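Local coordinates for protein pyruvate formate-lyase 2 (Archaeoglobus fulgidus, PDB 2F3O) that is of unknown function but belongs to the glycyl radical enzymes and probably acts as a lyase, as in pyruvate formate-lyase and glycerol dehydratase, at residues A[5-9]-A[60-64]; A[55-59]-A[215-219]; A[238-243]-A[255-259]; A[308-314]-A[362-367]. One frame throughout, in Å; residues are numbered along the deposited sequence.

Contact 1 of 4, residues A[5-9]-A[60-64]; sequences RIEKL and DSELI
Asp-60 meets the N-terminal helix 5-11 through its backbone: its O sits 3.3 Å from Leu-9 CD2, while its exposed carboxylate stays off the helix. Ser-61 takes the middle of the contact. Its backbone turns with positive phi, and its CB lies 3.9 Å from Arg-5 CG, where the arginine chain starts across the loop. Ser-61 OG lies beside the aliphatic part of Lys-8, 3.4 Å from its CD. The Ser-61 carbonyl O takes a weak but nearly straight bond from Arg-5 NH1 (3.3 Å, 169° at the hydrogen), approaching at the edge of the guanidinium and in its plane. Glu-62 points its CB away from the helix, yet its CG still packs on Leu-9 CD2 at 3.7 Å; farther out, its OE2 is held by Leu-59 N and by a salt bridge to Lys-310. Leu-63 comes last and closes over the arginine head. Its side chain runs at about a right angle to that of Arg-5, with CD1 4.0 Å above the guanidinium plane and over its centre. Arg-5 leaves the helix with CG anti to its backbone N (chi1 -170°); the chain bends at chi3, and the guanidinium lies against Leu-63. Beyond the loop the same head forms salt bridges with Asp-302 through NE and Glu-231 through NH1. The two acids probably balance the guanidinium charge; the Ser-61 carbonyl adds a weak bond at its edge and Leu-63 lies over one face, which implies a loop fastened mainly by packing round an ion-paired arginine.

Contact 2 of 4, residues A[55-59]-A[215-219]; sequences PIQIL and KLAEE
The 2.9 Å backbone bond from Glu-219 N to Lys-215 O closes the turn of helix 190-221 that presents Leu-216 and Ala-217 to Ile-58. The arrangement is an extended loop laid on the side of a helix, and the side chains that meet across it are apolar. Ile-56 and Ile-58 point their CB atoms at the helix while Gln-57 between them points away, its OE1 bound instead to Asn-71 N. Leu-216 enters between the two isoleucines. Its CB faces Ile-56 CD1 at 4.3 Å, and its CD1 rests on the loop backbone, 3.8 Å from Gln-57 CA and 3.7 Å from Ile-58 N. The same methyl lies alongside Ile-58, whose side chain slides past that of the leucine in the opposite direction, with CG1 and Leu-216 CD1 3.8 Å apart. Because Ile-58 CG1 stands anti to the carbonyl carbon (chi1 -64°) and the chain then extends (chi2 -173°), its terminal methyl carries on beyond Leu-216 to the next helical residue. Helix 227-241 flanks this end: Ile-58 also touches Leu-232, and Ala-217 touches Ile-235 and Ala-236, so the isoleucine fits where two successive helices meet. There Ile-58 CD1 lies 3.8 Å from both CA and CB of Ala-217.

Contact 3 of 4, residues A[238-243]-A[255-259]; sequences ICRKVP and QFVWL
The Phe-256 ring receives Pro-243 over one face: Pro-243 CA stands 3.9 Å above the ring plane, displaced toward the rim, in a CH-pi contact 4.3 Å from the centroid and 24° off the ring normal. Val-242 CB approaches the same ring obliquely, 3.9 Å from Phe-256 CD2, and Pro-243 O lies 3.5 Å from Phe-256 CE2. With its CG anti to the backbone N (chi1 -170°), the phenylalanine reaches off helix 250-267 to the residues just after helix 227-241, and Leu-163, Leu-164 and Pro-247 also pack on it. These are two successive helices joined by a short connection, whose first residues, Val-242 and Pro-243, pack against the second helix. Leu-259, one helical turn after Gln-255, brings its CD1 to 3.6 Å from Val-242 O and 4.0 Å from Cys-239 SG, with Pro-243 CG also beside it, joining the helical and loop parts of 238-243. Gln-255 contributes its aliphatic portion: CB lies 3.7 Å from Ile-238 CG2, and CG packs on Cys-239 SG. The chain then bends at chi2 (60°). At the turn itself, Ile-238 O accepts from both Lys-241 N and Val-242 N, which ties the loop back to the helix. The chemistry implies a junction held by apolar side chains that lie against one another and against backbone carbonyls, while the Gln-255 amide turns out of the apolar contact, its OE1 bonded to Val-65 N.

Contact 4 of 4, residues A[308-314]-A[362-367]; sequences WIKTNEI and LRLRQP
Ile-314 O is gripped by both terminal nitrogens of Arg-365, by NH1 at 2.8 Å and more weakly by NH2, the carbonyl O lying 23° out of the guanidinium plane. A water accepts from the same NH1 at 2.9 Å and donates to Asn-312 O at 2.8 Å. The Asn-312 amide lies against the Gln-366 backbone, ND2 2.8 Å from Gln-366 O. Pro-367 CG sits over the five-membered ring of Trp-308, 3.4 Å from its centroid and 15° off the normal, a CH-pi contact. Leu-362 CD2 fills in between Trp-308 CB and Ile-309 CG1, 3.7 Å from the former. The second shell fixes these groups. Arg-365 CG sits between the backbone N and the carbonyl carbon (chi1 65°), the chain bends at chi3 to reach Ile-314 O, and Gln-366 CG lies over the centre of one guanidinium face. Thr-311 OG1 bonds back to Trp-308 O, and Thr-359 holds Trp-308 NE1. Asn-332 holds Gln-366, whose side chain lies about 7 Å from a bound glycerol. The contact pins the end of helix 297-310 to the connection from helix 350-362 into strand 368-373, part of a parallel beta-alpha-beta crossover from strand 334-338, with helix 5-11 packed on Ile-309 and Leu-362.

Contacts 3 and 4 are buried, contact 3 though peripheral, whereas contacts 1 and 2 are partly buried, with exposed Lys-8 and Asp-60 in contact 1. One loop, 55-64, serves both partly buried contacts: its first half lies on helix 190-221 in contact 2, its second on helix 5-11 in contact 1. The loop also ties into the buried pair, through Glu-62 to Lys-310 of contact 4 and Ile-64 against Trp-258 of contact 3. Contacts 2 and 3 are almost wholly apolar and are bridged by Glu-218 to Arg-240 between successive helices. Arg-5 of contact 1 pairs with acids beyond its segments, whereas Arg-365 of contact 4, nearest the chain's centre, is given to backbone carbonyls and a water.

Contact 1 of 4, residues A[5-9]-A[60-64]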
loop_
_atom_site.group_PDB
_atom_site.type_symbol
_atom_site.label_atom_id
_atom_site.label_comp_id
_atom_site.label_asym_id
_atom_site.label_seq_id
_atom_site.Cartn_x
_atom_site.Cartn_y
_atom_site.Cartn_z
ATOM N N ARG A 5 44.833 -16.999 -34.411
ATOM C CA ARG A 5 43.379 -17.093 -34.574
ATOM C C ARG A 5 42.661 -15.752 -34.727
ATOM O O ARG A 5 41.700 -15.633 -35.489
ATOM C CB ARG A 5 42.780 -17.869 -33.402
ATOM C CG ARG A 5 41.330 -18.230 -33.587
ATOM C CD ARG A 5 40.705 -18.507 -32.262
ATOM N NE ARG A 5 41.528 -19.424 -31.498
ATOM C CZ ARG A 5 41.397 -20.744 -31.529
ATOM N NH1 ARG A 5 40.462 -21.314 -32.280
ATOM N NH2 ARG A 5 42.201 -21.493 -30.793
ATOM N N ILE A 6 43.138 -14.749 -34.002
ATOM C CA ILE A 6 42.555 -13.410 -34.027
ATOM C C ILE A 6 42.575 -12.800 -35.428
ATOM O O ILE A 6 41.584 -12.225 -35.869
ATOM C CB ILE A 6 43.271 -12.504 -33.006
ATOM C CG1 ILE A 6 42.920 -12.966 -31.594
ATOM C CG2 ILE A 6 42.927 -11.036 -33.194
ATOM C CD1 ILE A 6 43.543 -12.146 -30.537
ATOM N N GLU A 7 43.684 -13.000 -36.136
ATOM C CA GLU A 7 43.861 -12.498 -37.497
ATOM C C GLU A 7 42.811 -13.016 -38.490
ATOM O O GLU A 7 42.372 -12.277 -39.379
ATOM C CB GLU A 7 45.258 -12.867 -38.002
ATOM C CG GLU A 7 46.031 -11.709 -38.619
ATOM C CD GLU A 7 46.623 -10.798 -37.553
ATOM O OE1 GLU A 7 46.912 -9.616 -37.855
ATOM O OE2 GLU A 7 46.791 -11.270 -36.402
ATOM N N LYS A 8 42.413 -14.277 -38.328
ATOM C CA LYS A 8 41.396 -14.883 -39.186
ATOM C C LYS A 8 40.011 -14.338 -38.856
ATOM O O LYS A 8 39.164 -14.179 -39.741
ATOM C CB LYS A 8 41.402 -16.406 -39.044
ATOM C CG LYS A 8 42.786 -17.036 -39.099
ATOM C CD LYS A 8 42.689 -18.526 -38.845
ATOM C CE LYS A 8 43.864 -19.026 -38.025
ATOM N NZ LYS A 8 43.406 -20.039 -37.023
ATOM N N LEU A 9 39.799 -14.041 -37.577
ATOM C CA LEU A 9 38.526 -13.526 -37.093
ATOM C C LEU A 9 38.296 -12.041 -37.423
ATOM O O LEU A 9 37.166 -11.639 -37.726
ATOM C CB LEU A 9 38.435 -13.754 -35.590
ATOM C CG LEU A 9 38.133 -15.166 -35.118
ATOM C CD1 LEU A 9 38.541 -15.315 -33.673
ATOM C CD2 LEU A 9 36.664 -15.417 -35.293
ATOM N N ASP A 60 34.572 -18.809 -39.194
ATOM C CA ASP A 60 36.010 -19.109 -39.259
ATOM C C ASP A 60 36.717 -19.080 -37.904
ATOM O O ASP A 60 36.922 -18.014 -37.320
ATOM C CB ASP A 60 36.726 -18.134 -40.203
ATOM C CG ASP A 60 36.609 -18.537 -41.673
ATOM O OD1 ASP A 60 36.183 -19.695 -41.949
ATOM O OD2 ASP A 60 36.951 -17.686 -42.547
ATOM N N SER A 61 37.041 -20.273 -37.411
ATOM C CA SER A 61 37.932 -20.466 -36.266
ATOM C C SER A 61 37.351 -19.995 -34.932
ATOM O O SER A 61 38.100 -19.735 -33.992
ATOM C CB SER A 61 39.315 -19.832 -36.518
ATOM O OG SER A 61 39.748 -19.999 -37.868
ATOM N N GLU A 62 36.021 -19.919 -34.853
ATOM C CA GLU A 62 35.331 -19.424 -33.659
ATOM C C GLU A 62 35.322 -20.375 -32.478
ATOM O O GLU A 62 35.241 -21.585 -32.643
ATOM C CB GLU A 62 33.901 -18.995 -33.984
ATOM C CG GLU A 62 33.798 -17.500 -34.243
ATOM C CD GLU A 62 32.393 -17.026 -34.573
ATOM O OE1 GLU A 62 32.229 -15.797 -34.737
ATOM O OE2 GLU A 62 31.466 -17.867 -34.672
ATOM N N LEU A 63 35.403 -19.792 -31.290
ATOM C CA LEU A 63 35.310 -20.497 -30.028
ATOM C C LEU A 63 34.029 -20.108 -29.320
ATOM O O LEU A 63 33.533 -20.840 -28.459
ATOM C CB LEU A 63 36.477 -20.121 -29.135
ATOM C CG LEU A 63 37.847 -20.592 -29.603
ATOM C CD1 LEU A 63 38.833 -20.453 -28.458
ATOM C CD2 LEU A 63 37.783 -22.028 -30.084
ATOM N N ILE A 64 33.519 -18.930 -29.665
ATOM C CA ILE A 64 32.257 -18.437 -29.133
ATOM C C ILE A 64 31.321 -18.208 -30.321
ATOM O O ILE A 64 31.666 -17.497 -31.275
ATOM C CB ILE A 64 32.438 -17.177 -28.222
ATOM C CG1 ILE A 64 32.581 -17.581 -26.761
ATOM C CG2 ILE A 64 31.215 -16.308 -28.234
ATOM C CD1 ILE A 64 33.918 -18.067 -26.371
#

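Contact 2 of 4, residues A[55-59]-A[215-219]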
loop_
_atom_site.group_PDB
_atom_site.type_symbol
_atom_site.label_atom_id
_atom_site.label_comp_id
_atom_site.label_asym_id
_atom_site.label_seq_id
_atom_site.Cartn_x
_atom_site.Cartn_y
_atom_site.Cartn_z
ATOM N N PRO A 55 18.276 -18.543 -39.427
ATOM C CA PRO A 55 19.507 -19.200 -39.891
ATOM C C PRO A 55 20.693 -18.903 -38.984
ATOM O O PRO A 55 20.928 -17.756 -38.619
ATOM C CB PRO A 55 19.724 -18.614 -41.288
ATOM C CG PRO A 55 18.377 -18.176 -41.733
ATOM C CD PRO A 55 17.635 -17.752 -40.490
ATOM N N ILE A 56 21.394 -19.952 -38.577
ATOM C CA ILE A 56 22.536 -19.812 -37.684
ATOM C C ILE A 56 23.813 -20.287 -38.377
ATOM O O ILE A 56 23.760 -21.114 -39.290
ATOM C CB ILE A 56 22.321 -20.580 -36.342
ATOM C CG1 ILE A 56 22.161 -22.085 -36.548
ATOM C CG2 ILE A 56 21.108 -20.060 -35.600
ATOM C CD1 ILE A 56 22.276 -22.871 -35.262
ATOM N N GLN A 57 24.958 -19.752 -37.969
ATOM C CA GLN A 57 26.236 -20.222 -38.506
ATOM C C GLN A 57 27.393 -20.004 -37.546
ATOM O O GLN A 57 27.466 -18.991 -36.851
ATOM C CB GLN A 57 26.549 -19.591 -39.864
ATOM C CG GLN A 57 26.276 -18.125 -39.909
ATOM C CD GLN A 57 26.568 -17.535 -41.256
ATOM O OE1 GLN A 57 25.740 -16.811 -41.809
ATOM N NE2 GLN A 57 27.747 -17.840 -41.807
ATOM N N ILE A 58 28.283 -20.986 -37.502
ATOM C CA ILE A 58 29.517 -20.892 -36.750
ATOM C C ILE A 58 30.539 -20.389 -37.759
ATOM O O ILE A 58 30.491 -20.786 -38.911
ATOM C CB ILE A 58 29.864 -22.274 -36.183
ATOM C CG1 ILE A 58 28.768 -22.691 -35.196
ATOM C CG2 ILE A 58 31.254 -22.308 -35.552
ATOM C CD1 ILE A 58 29.055 -23.960 -34.444
ATOM N N LEU A 59 31.420 -19.475 -37.367
ATOM C CA LEU A 59 32.305 -18.840 -38.352
ATOM C C LEU A 59 33.747 -19.338 -38.286
ATOM O O LEU A 59 34.088 -20.171 -37.437
ATOM C CB LEU A 59 32.284 -17.317 -38.218
ATOM C CG LEU A 59 30.943 -16.603 -38.270
ATOM C CD1 LEU A 59 31.183 -15.125 -38.422
ATOM C CD2 LEU A 59 30.085 -17.120 -39.411
ATOM N N LYS A 215 24.091 -28.512 -32.172
ATOM C CA LYS A 215 23.850 -29.460 -33.249
ATOM C C LYS A 215 24.628 -29.095 -34.507
ATOM O O LYS A 215 25.152 -29.975 -35.182
ATOM C CB LYS A 215 22.346 -29.552 -33.529
ATOM C CG LYS A 215 21.787 -30.975 -33.723
ATOM C CD LYS A 215 22.382 -32.025 -32.741
ATOM C CE LYS A 215 21.887 -31.860 -31.298
ATOM N NZ LYS A 215 20.466 -31.411 -31.266
ATOM N N LEU A 216 24.715 -27.798 -34.801
ATOM C CA LEU A 216 25.511 -27.307 -35.922
ATOM C C LEU A 216 26.993 -27.585 -35.678
ATOM O O LEU A 216 27.710 -27.944 -36.611
ATOM C CB LEU A 216 25.313 -25.800 -36.124
ATOM C CG LEU A 216 25.247 -25.167 -37.529
ATOM C CD1 LEU A 216 26.114 -23.932 -37.600
ATOM C CD2 LEU A 216 25.635 -26.111 -38.654
ATOM N N ALA A 217 27.442 -27.418 -34.433
ATOM C CA ALA A 217 28.826 -27.692 -34.049
ATOM C C ALA A 217 29.199 -29.158 -34.225
ATOM O O ALA A 217 30.322 -29.487 -34.604
ATOM C CB ALA A 217 29.055 -27.285 -32.627
ATOM N N GLU A 218 28.242 -30.030 -33.937
ATOM C CA GLU A 218 28.413 -31.463 -34.088
ATOM C C GLU A 218 28.433 -31.823 -35.576
ATOM O O GLU A 218 29.218 -32.659 -36.019
ATOM C CB GLU A 218 27.245 -32.155 -33.410
ATOM C CG GLU A 218 27.581 -33.407 -32.683
ATOM C CD GLU A 218 26.403 -33.867 -31.870
ATOM O OE1 GLU A 218 25.269 -33.915 -32.417
ATOM O OE2 GLU A 218 26.605 -34.155 -30.674
ATOM N N GLU A 219 27.567 -31.164 -36.335
ATOM C CA GLU A 219 27.458 -31.369 -37.771
ATOM C C GLU A 219 28.725 -30.912 -38.524
ATOM O O GLU A 219 29.125 -31.526 -39.520
ATOM C CB GLU A 219 26.210 -30.639 -38.281
ATOM C CG GLU A 219 25.800 -30.931 -39.706
ATOM C CD GLU A 219 24.876 -29.860 -40.251
ATOM O OE1 GLU A 219 23.709 -29.786 -39.794
ATOM O OE2 GLU A 219 25.325 -29.083 -41.127
#

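Contact 3 of 4, residues A[238-243]-A[255-259]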
loop_
_atom_site.group_PDB
_atom_site.type_symbol
_atom_site.label_atom_id
_atom_site.label_comp_id
_atom_site.label_asym_id
_atom_site.label_seq_id
_atom_site.Cartn_x
_atom_site.Cartn_y
_atom_site.Cartn_z
ATOM N N ILE A 238 29.627 -27.579 -24.840
ATOM C CA ILE A 238 29.344 -26.336 -24.136
ATOM C C ILE A 238 27.931 -25.828 -24.425
ATOM O O ILE A 238 27.173 -25.580 -23.503
ATOM C CB ILE A 238 30.372 -25.263 -24.509
ATOM C CG1 ILE A 238 31.727 -25.585 -23.895
ATOM C CG2 ILE A 238 29.977 -23.922 -23.982
ATOM C CD1 ILE A 238 32.840 -24.779 -24.503
ATOM N N CYS A 239 27.553 -25.722 -25.696
ATOM C CA CYS A 239 26.208 -25.250 -26.061
ATOM C C CYS A 239 25.063 -26.214 -25.779
ATOM O O CYS A 239 23.912 -25.874 -25.994
ATOM C CB CYS A 239 26.145 -24.889 -27.532
ATOM S SG CYS A 239 27.037 -23.431 -27.929
ATOM N N ARG A 240 25.374 -27.425 -25.338
ATOM C CA ARG A 240 24.350 -28.362 -24.918
ATOM C C ARG A 240 24.052 -28.032 -23.477
ATOM O O ARG A 240 22.927 -28.171 -23.011
ATOM C CB ARG A 240 24.878 -29.795 -25.027
ATOM C CG ARG A 240 23.936 -30.900 -24.533
ATOM C CD ARG A 240 24.410 -32.295 -24.974
ATOM N NE ARG A 240 25.014 -32.333 -26.316
ATOM C CZ ARG A 240 24.341 -32.323 -27.474
ATOM N NH1 ARG A 240 25.012 -32.373 -28.622
ATOM N NH2 ARG A 240 23.006 -32.257 -27.499
ATOM N N LYS A 241 25.083 -27.577 -22.775
ATOM C CA LYS A 241 25.004 -27.373 -21.344
ATOM C C LYS A 241 24.524 -25.963 -21.036
ATOM O O LYS A 241 23.590 -25.764 -20.260
ATOM C CB LYS A 241 26.371 -27.601 -20.721
ATOM C CG LYS A 241 26.377 -27.387 -19.241
ATOM C CD LYS A 241 27.775 -27.255 -18.691
ATOM C CE LYS A 241 27.729 -27.077 -17.185
ATOM N NZ LYS A 241 29.073 -27.330 -16.609
ATOM N N VAL A 242 25.167 -24.976 -21.647
ATOM C CA VAL A 242 24.891 -23.609 -21.285
ATOM C C VAL A 242 24.372 -22.718 -22.371
ATOM O O VAL A 242 25.010 -22.535 -23.403
ATOM C CB VAL A 242 26.106 -22.853 -20.664
ATOM C CG1 VAL A 242 26.614 -23.547 -19.433
ATOM C CG2 VAL A 242 27.222 -22.648 -21.665
ATOM N N PRO A 243 23.106 -22.372 -22.256
ATOM C CA PRO A 243 22.548 -21.250 -21.541
ATOM C C PRO A 243 21.606 -21.834 -20.464
ATOM O O PRO A 243 21.036 -21.096 -19.679
ATOM C CB PRO A 243 21.777 -20.490 -22.626
ATOM C CG PRO A 243 21.588 -21.496 -23.764
ATOM C CD PRO A 243 22.189 -22.836 -23.305
ATOM N N GLN A 255 30.550 -18.358 -23.189
ATOM C CA GLN A 255 29.581 -18.811 -24.184
ATOM C C GLN A 255 28.140 -18.613 -23.700
ATOM O O GLN A 255 27.255 -18.259 -24.506
ATOM C CB GLN A 255 29.842 -20.255 -24.603
ATOM C CG GLN A 255 28.883 -20.793 -25.678
ATOM C CD GLN A 255 28.907 -20.015 -26.979
ATOM O OE1 GLN A 255 29.792 -20.179 -27.791
ATOM N NE2 GLN A 255 27.908 -19.197 -27.190
ATOM N N PHE A 256 27.923 -18.808 -22.394
ATOM C CA PHE A 256 26.650 -18.450 -21.752
ATOM C C PHE A 256 26.258 -17.013 -22.064
ATOM O O PHE A 256 25.260 -16.796 -22.759
ATOM C CB PHE A 256 26.731 -18.626 -20.238
ATOM C CG PHE A 256 25.411 -18.516 -19.520
ATOM C CD1 PHE A 256 24.693 -17.325 -19.491
ATOM C CD2 PHE A 256 24.921 -19.601 -18.808
ATOM C CE1 PHE A 256 23.509 -17.231 -18.813
ATOM C CE2 PHE A 256 23.724 -19.507 -18.117
ATOM C CZ PHE A 256 23.018 -18.317 -18.121
ATOM N N VAL A 257 27.037 -16.049 -21.556
ATOM C CA VAL A 257 26.725 -14.638 -21.770
ATOM C C VAL A 257 26.513 -14.270 -23.246
ATOM O O VAL A 257 25.517 -13.619 -23.563
ATOM C CB VAL A 257 27.641 -13.622 -20.983
ATOM C CG1 VAL A 257 28.774 -14.284 -20.280
ATOM C CG2 VAL A 257 28.133 -12.475 -21.877
ATOM N N TRP A 258 27.353 -14.752 -24.158
ATOM C CA TRP A 258 27.132 -14.377 -25.548
ATOM C C TRP A 258 25.850 -14.953 -26.204
ATOM O O TRP A 258 25.214 -14.292 -27.050
ATOM C CB TRP A 258 28.376 -14.588 -26.421
ATOM C CG TRP A 258 28.066 -14.196 -27.792
ATOM C CD1 TRP A 258 27.776 -15.028 -28.836
ATOM C CD2 TRP A 258 27.873 -12.860 -28.278
ATOM N NE1 TRP A 258 27.444 -14.296 -29.943
ATOM C CE2 TRP A 258 27.499 -12.961 -29.630
ATOM C CE3 TRP A 258 28.000 -11.589 -27.710
ATOM C CZ2 TRP A 258 27.251 -11.836 -30.419
ATOM C CZ3 TRP A 258 27.762 -10.483 -28.492
ATOM C CH2 TRP A 258 27.388 -10.610 -29.827
ATOM N N LEU A 259 25.444 -16.158 -25.808
ATOM C CA LEU A 259 24.199 -16.681 -26.345
ATOM C C LEU A 259 23.023 -15.801 -25.946
ATOM O O LEU A 259 22.280 -15.354 -26.832
ATOM C CB LEU A 259 23.955 -18.139 -25.971
ATOM C CG LEU A 259 24.661 -19.134 -26.911
ATOM C CD1 LEU A 259 24.639 -20.574 -26.360
ATOM C CD2 LEU A 259 24.175 -19.094 -28.369
#

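Contact 4 of 4, residues A[308-314]-A[362-367]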
loop_
_atom_site.group_PDB
_atom_site.type_symbol
_atom_site.label_atom_id
_atom_site.label_comp_id
_atom_site.label_asym_id
_atom_site.label_seq_id
_atom_site.Cartn_x
_atom_site.Cartn_y
_atom_site.Cartn_z
ATOM N N TRP A 308 34.475 -9.919 -28.095
ATOM C CA TRP A 308 34.648 -8.543 -28.535
ATOM C C TRP A 308 34.330 -8.423 -30.008
ATOM O O TRP A 308 33.543 -7.564 -30.402
ATOM C CB TRP A 308 36.079 -8.085 -28.306
ATOM C CG TRP A 308 36.375 -7.266 -27.062
ATOM C CD1 TRP A 308 37.045 -6.073 -27.019
ATOM C CD2 TRP A 308 36.074 -7.599 -25.694
ATOM N NE1 TRP A 308 37.147 -5.628 -25.722
ATOM C CE2 TRP A 308 36.574 -6.551 -24.890
ATOM C CE3 TRP A 308 35.426 -8.674 -25.071
ATOM C CZ2 TRP A 308 36.443 -6.546 -23.510
ATOM C CZ3 TRP A 308 35.296 -8.665 -23.696
ATOM C CH2 TRP A 308 35.804 -7.613 -22.931
ATOM N N ILE A 309 34.911 -9.319 -30.804
ATOM C CA ILE A 309 34.734 -9.305 -32.263
ATOM C C ILE A 309 33.283 -9.541 -32.700
ATOM O O ILE A 309 32.806 -8.932 -33.671
ATOM C CB ILE A 309 35.719 -10.295 -32.983
ATOM C CG1 ILE A 309 37.151 -9.777 -32.895
ATOM C CG2 ILE A 309 35.387 -10.478 -34.464
ATOM C CD1 ILE A 309 38.156 -10.652 -33.559
ATOM N N LYS A 310 32.562 -10.379 -31.962
ATOM C CA LYS A 310 31.187 -10.668 -32.348
ATOM C C LYS A 310 30.234 -9.497 -32.185
ATOM O O LYS A 310 29.330 -9.358 -32.991
ATOM C CB LYS A 310 30.657 -11.948 -31.702
ATOM C CG LYS A 310 31.243 -13.192 -32.353
ATOM C CD LYS A 310 30.426 -14.440 -32.115
ATOM C CE LYS A 310 29.399 -14.616 -33.210
ATOM N NZ LYS A 310 29.198 -16.043 -33.573
ATOM N N THR A 311 30.472 -8.614 -31.213
ATOM C CA THR A 311 29.616 -7.422 -31.048
ATOM C C THR A 311 29.698 -6.413 -32.203
ATOM O O THR A 311 28.957 -5.434 -32.224
ATOM C CB THR A 311 29.879 -6.665 -29.741
ATOM O OG1 THR A 311 31.029 -5.834 -29.898
ATOM C CG2 THR A 311 30.091 -7.627 -28.587
ATOM N N ASN A 312 30.586 -6.663 -33.163
ATOM C CA ASN A 312 30.672 -5.862 -34.380
ATOM C C ASN A 312 29.737 -6.328 -35.487
ATOM O O ASN A 312 29.724 -5.737 -36.562
ATOM C CB ASN A 312 32.086 -5.899 -34.930
ATOM C CG ASN A 312 33.041 -5.080 -34.124
ATOM O OD1 ASN A 312 33.150 -3.871 -34.318
ATOM N ND2 ASN A 312 33.773 -5.739 -33.226
ATOM N N GLU A 313 28.976 -7.390 -35.242
ATOM C CA GLU A 313 28.061 -7.906 -36.246
ATOM C C GLU A 313 26.847 -7.002 -36.479
ATOM O O GLU A 313 26.233 -7.055 -37.546
ATOM C CB GLU A 313 27.648 -9.349 -35.928
ATOM C CG GLU A 313 28.798 -10.337 -36.003
ATOM C CD GLU A 313 28.431 -11.744 -35.521
ATOM O OE1 GLU A 313 27.251 -11.985 -35.199
ATOM O OE2 GLU A 313 29.330 -12.614 -35.470
ATOM N N ILE A 314 26.498 -6.164 -35.507
ATOM C CA ILE A 314 25.405 -5.219 -35.736
ATOM C C ILE A 314 25.832 -3.788 -35.980
ATOM O O ILE A 314 26.844 -3.298 -35.503
ATOM C CB ILE A 314 24.240 -5.247 -34.688
ATOM C CG1 ILE A 314 24.703 -4.806 -33.305
ATOM C CG2 ILE A 314 23.586 -6.591 -34.630
ATOM C CD1 ILE A 314 23.555 -4.454 -32.385
ATOM N N LEU A 362 42.586 -5.142 -30.766
ATOM C CA LEU A 362 41.530 -5.229 -31.756
ATOM C C LEU A 362 41.235 -3.917 -32.439
ATOM O O LEU A 362 41.044 -3.899 -33.643
ATOM C CB LEU A 362 40.249 -5.793 -31.146
ATOM C CG LEU A 362 39.904 -7.249 -31.481
ATOM C CD1 LEU A 362 41.109 -8.021 -31.939
ATOM C CD2 LEU A 362 39.227 -7.967 -30.321
ATOM N N ARG A 363 41.196 -2.833 -31.671
ATOM C CA ARG A 363 40.853 -1.495 -32.174
ATOM C C ARG A 363 39.671 -1.422 -33.123
ATOM O O ARG A 363 39.723 -0.682 -34.101
ATOM C CB ARG A 363 42.056 -0.834 -32.825
ATOM C CG ARG A 363 43.249 -0.942 -31.966
ATOM C CD ARG A 363 44.256 0.111 -32.246
ATOM N NE ARG A 363 45.153 0.249 -31.107
ATOM C CZ ARG A 363 46.171 1.100 -31.071
ATOM N NH1 ARG A 363 46.410 1.877 -32.114
ATOM N NH2 ARG A 363 46.919 1.197 -29.981
ATOM N N LEU A 364 38.624 -2.197 -32.839
ATOM C CA LEU A 364 37.417 -2.204 -33.655
ATOM C C LEU A 364 36.406 -1.227 -33.080
ATOM O O LEU A 364 36.576 -0.766 -31.946
ATOM C CB LEU A 364 36.820 -3.598 -33.682
ATOM C CG LEU A 364 37.748 -4.675 -34.223
ATOM C CD1 LEU A 364 37.195 -6.049 -33.894
ATOM C CD2 LEU A 364 37.925 -4.504 -35.730
ATOM N N ARG A 365 35.344 -0.935 -33.832
ATOM C CA ARG A 365 34.324 0.014 -33.373
ATOM C C ARG A 365 33.541 -0.479 -32.158
ATOM O O ARG A 365 32.936 0.319 -31.440
ATOM C CB ARG A 365 33.351 0.393 -34.499
ATOM C CG ARG A 365 32.500 -0.748 -35.021
ATOM C CD ARG A 365 31.390 -0.291 -35.997
ATOM N NE ARG A 365 30.078 -0.074 -35.367
ATOM C CZ ARG A 365 29.194 -1.036 -35.089
ATOM N NH1 ARG A 365 29.472 -2.304 -35.346
ATOM N NH2 ARG A 365 28.030 -0.738 -34.530
ATOM N N GLN A 366 33.558 -1.789 -31.924
ATOM C CA GLN A 366 32.694 -2.340 -30.906
ATOM C C GLN A 366 33.175 -3.563 -30.143
ATOM O O GLN A 366 33.575 -4.559 -30.749
ATOM C CB GLN A 366 31.322 -2.743 -31.489
ATOM C CG GLN A 366 30.308 -1.645 -31.757
ATOM C CD GLN A 366 29.784 -0.969 -30.521
ATOM O OE1 GLN A 366 29.715 -1.566 -29.467
ATOM N NE2 GLN A 366 29.384 0.285 -30.655
ATOM N N PRO A 367 33.377 -3.396 -28.838
ATOM C CA PRO A 367 32.373 -3.178 -27.828
ATOM C C PRO A 367 32.706 -1.753 -27.350
ATOM O O PRO A 367 33.794 -1.233 -27.629
ATOM C CB PRO A 367 32.694 -4.225 -26.757
ATOM C CG PRO A 367 33.984 -4.811 -27.144
ATOM C CD PRO A 367 34.588 -3.958 -28.237
HETATM O O HOH W 1 31.329 -3.558 -37.145
#